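PDB 2YB1: 3',5'-nucleoside bisphosphate phosphatase from Chromobacterium violaceum, which hydrolyses the 3'-phosphate of nucleoside 3',5'-bisphosphates, using three manganese ions, to give nucleoside 5'-phosphates and orthophosphate. Local coordinates for residues S10-G15 with H39-G44. Numbering follows the deposited sequence.
Sequences SRTSDG and HDCTGG. With MN (manganese (II) ion), chain B; AMP (adenosine monophosphate), chain E.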
loop_
_atom_site.group_PDB
_atom_site.type_symbol
_atom_site.label_atom_id
_atom_site.label_comp_id
_atom_site.label_asym_id
_atom_site.label_seq_id
_atom_site.Cartn_x
_atom_site.Cartn_y
_atom_site.Cartn_z
ATOM N N SER A 10 -4.538 5.583 -5.299
ATOM C CA SER A 10 -5.385 6.325 -6.218
ATOM C C SER A 10 -6.754 5.675 -6.196
ATOM O O SER A 10 -6.951 4.675 -5.493
ATOM C CB SER A 10 -4.813 6.256 -7.637
ATOM O OG SER A 10 -5.027 4.972 -8.210
ATOM N N ARG A 11 -7.693 6.220 -6.973
ATOM C CA ARG A 11 -9.038 5.648 -7.060
ATOM C C ARG A 11 -9.045 4.242 -7.659
ATOM O O ARG A 11 -10.059 3.542 -7.600
ATOM C CB ARG A 11 -9.987 6.584 -7.826
ATOM C CG ARG A 11 -10.225 7.910 -7.120
ATOM C CD ARG A 11 -11.266 8.765 -7.860
ATOM N NE ARG A 11 -12.612 8.285 -7.573
ATOM C CZ ARG A 11 -13.293 8.597 -6.471
ATOM N NH1 ARG A 11 -12.749 9.410 -5.558
ATOM N NH2 ARG A 11 -14.517 8.106 -6.277
ATOM N N THR A 12 -7.912 3.818 -8.224
ATOM C CA THR A 12 -7.790 2.429 -8.666
ATOM C C THR A 12 -8.034 1.475 -7.489
ATOM O O THR A 12 -8.658 0.422 -7.662
ATOM C CB THR A 12 -6.417 2.107 -9.308
ATOM O OG1 THR A 12 -6.233 2.911 -10.477
ATOM C CG2 THR A 12 -6.346 0.616 -9.714
ATOM N N SER A 13 -7.548 1.815 -6.293
ATOM C CA SER A 13 -8.005 1.022 -5.163
ATOM C C SER A 13 -8.745 1.825 -4.094
ATOM O O SER A 13 -9.944 2.077 -4.243
ATOM C CB SER A 13 -6.823 0.271 -4.530
ATOM O OG SER A 13 -5.803 1.153 -4.058
ATOM N N ASP A 14 -8.032 2.279 -3.065
ATOM C CA ASP A 14 -8.658 3.057 -1.986
ATOM C C ASP A 14 -8.303 4.542 -1.836
ATOM O O ASP A 14 -8.663 5.165 -0.836
ATOM C CB ASP A 14 -8.695 2.301 -0.650
ATOM C CG ASP A 14 -7.341 2.179 -0.023
ATOM O OD1 ASP A 14 -6.349 2.506 -0.699
ATOM O OD2 ASP A 14 -7.282 1.756 1.144
ATOM N N GLY A 15 -7.527 5.087 -2.769
ATOM C CA GLY A 15 -7.218 6.509 -2.732
ATOM C C GLY A 15 -8.396 7.338 -3.234
ATOM O O GLY A 15 -9.225 6.843 -4.006
ATOM N N HIS A 39 -3.555 -1.112 -3.859
ATOM C CA HIS A 39 -3.790 -2.432 -3.273
ATOM C C HIS A 39 -4.147 -3.462 -4.330
ATOM O O HIS A 39 -5.092 -3.267 -5.094
ATOM C CB HIS A 39 -4.958 -2.373 -2.295
ATOM C CG HIS A 39 -4.697 -1.544 -1.078
ATOM N ND1 HIS A 39 -3.874 -1.970 -0.057
ATOM C CD2 HIS A 39 -5.183 -0.339 -0.694
ATOM C CE1 HIS A 39 -3.856 -1.056 0.901
ATOM N NE2 HIS A 39 -4.643 -0.059 0.541
ATOM N N ASP A 40 -3.376 -4.544 -4.375
ATOM C CA ASP A 40 -3.743 -5.768 -5.094
ATOM C C ASP A 40 -4.143 -5.528 -6.544
ATOM O O ASP A 40 -4.922 -6.302 -7.130
ATOM C CB ASP A 40 -4.857 -6.487 -4.325
ATOM C CG ASP A 40 -4.440 -6.811 -2.897
ATOM O OD1 ASP A 40 -3.253 -7.117 -2.710
ATOM O OD2 ASP A 40 -5.274 -6.736 -1.968
ATOM N N CYS A 41 -3.623 -4.443 -7.107
ATOM C CA CYS A 41 -4.038 -3.995 -8.433
ATOM C C CYS A 41 -2.962 -3.117 -9.074
ATOM O O CYS A 41 -2.324 -2.333 -8.380
ATOM C CB CYS A 41 -5.337 -3.193 -8.288
ATOM S SG CYS A 41 -6.104 -2.794 -9.868
ATOM N N THR A 42 -2.728 -3.276 -10.376
ATOM C CA THR A 42 -1.860 -2.369 -11.163
ATOM C C THR A 42 -2.571 -1.396 -12.132
ATOM O O THR A 42 -1.935 -0.773 -12.984
ATOM C CB THR A 42 -0.684 -3.129 -11.823
ATOM O OG1 THR A 42 -1.187 -4.226 -12.591
ATOM C CG2 THR A 42 0.235 -3.691 -10.731
ATOM N N GLY A 43 -3.894 -1.346 -12.061
ATOM C CA GLY A 43 -4.698 -0.667 -13.071
ATOM C C GLY A 43 -4.453 0.817 -13.246
ATOM O O GLY A 43 -4.863 1.412 -14.253
ATOM N N GLY A 44 -3.794 1.434 -12.271
ATOM C CA GLY A 44 -3.530 2.858 -12.359
ATOM C C GLY A 44 -2.142 3.241 -12.845
ATOM O O GLY A 44 -1.855 4.434 -13.032
HETATM MN MN MN B . -5.232 1.627 1.843
HETATM P P AMP E . -9.144 -4.029 3.266
HETATM O O1P AMP E . -9.059 -4.833 4.546
HETATM O O2P AMP E . -7.944 -4.382 2.414
HETATM O O3P AMP E . -10.517 -4.176 2.658
HETATM O "O5'" AMP E . -8.972 -2.548 3.828
HETATM C "C5'" AMP E . -7.762 -2.146 4.447
HETATM C "C4'" AMP E . -7.532 -0.665 4.306
HETATM O "O4'" AMP E . -8.304 0.039 5.305
HETATM C "C3'" AMP E . -6.102 -0.197 4.545
HETATM O "O3'" AMP E . -5.284 -0.340 3.394
HETATM C "C2'" AMP E . -6.276 1.253 4.991
HETATM O "O2'" AMP E . -6.413 2.109 3.864
HETATM C "C1'" AMP E . -7.616 1.203 5.727
HETATM N N9 AMP E . -7.435 1.133 7.187
HETATM C C8 AMP E . -7.243 0.016 7.920
HETATM N N7 AMP E . -7.098 0.333 9.239
HETATM C C5 AMP E . -7.186 1.674 9.352
HETATM C C6 AMP E . -7.126 2.667 10.450
HETATM N N6 AMP E . -6.925 2.278 11.731
HETATM N N1 AMP E . -7.277 3.975 10.126
HETATM C C2 AMP E . -7.473 4.385 8.856
HETATM N N3 AMP E . -7.537 3.538 7.810
HETATM C C4 AMP E . -7.406 2.198 7.996
#
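Asp14 and His39 meet over one manganese ion, at the buried end where the loop after strand 4-5 faces the loop after strand 33-36. The ion is held by Asp14 OD2 at 2.2 Å and by His39 NE2, also at 2.2 Å; His250 completes the protein ligands, and O2' and O3' of AMP bind as well. The carboxylate stands 78° from the imidazole plane, with OD1 at the ring edge, 3.1 Å from His39 CD2. Thr135 hydrogen-bonds Asp14 OD2, while the ring of His9 stacks on that of His39. One residue back, Ser13 OG accepts the backbone N-H of His39 (3.2 Å, 154°); its stronger polar partner is Asp38.

The outer end packs closely through Thr12, but without a hydrogen bond across. Its CG2, anti to the backbone N (chi1 -62°), meets Cys41 SG at 3.4 Å, and OG1 lies against Gly44 CA (3.3 Å). The contact thins out at exposed Gly43. Cys41 SG in turn accepts from Gly43 N, and an ST turn ties Thr12 N to Ser10 OG.

Because the ion binds both ribose hydroxyls of the product nucleotide, this pair of loops probably places a metal beside the 3'-phosphate that the enzyme removes.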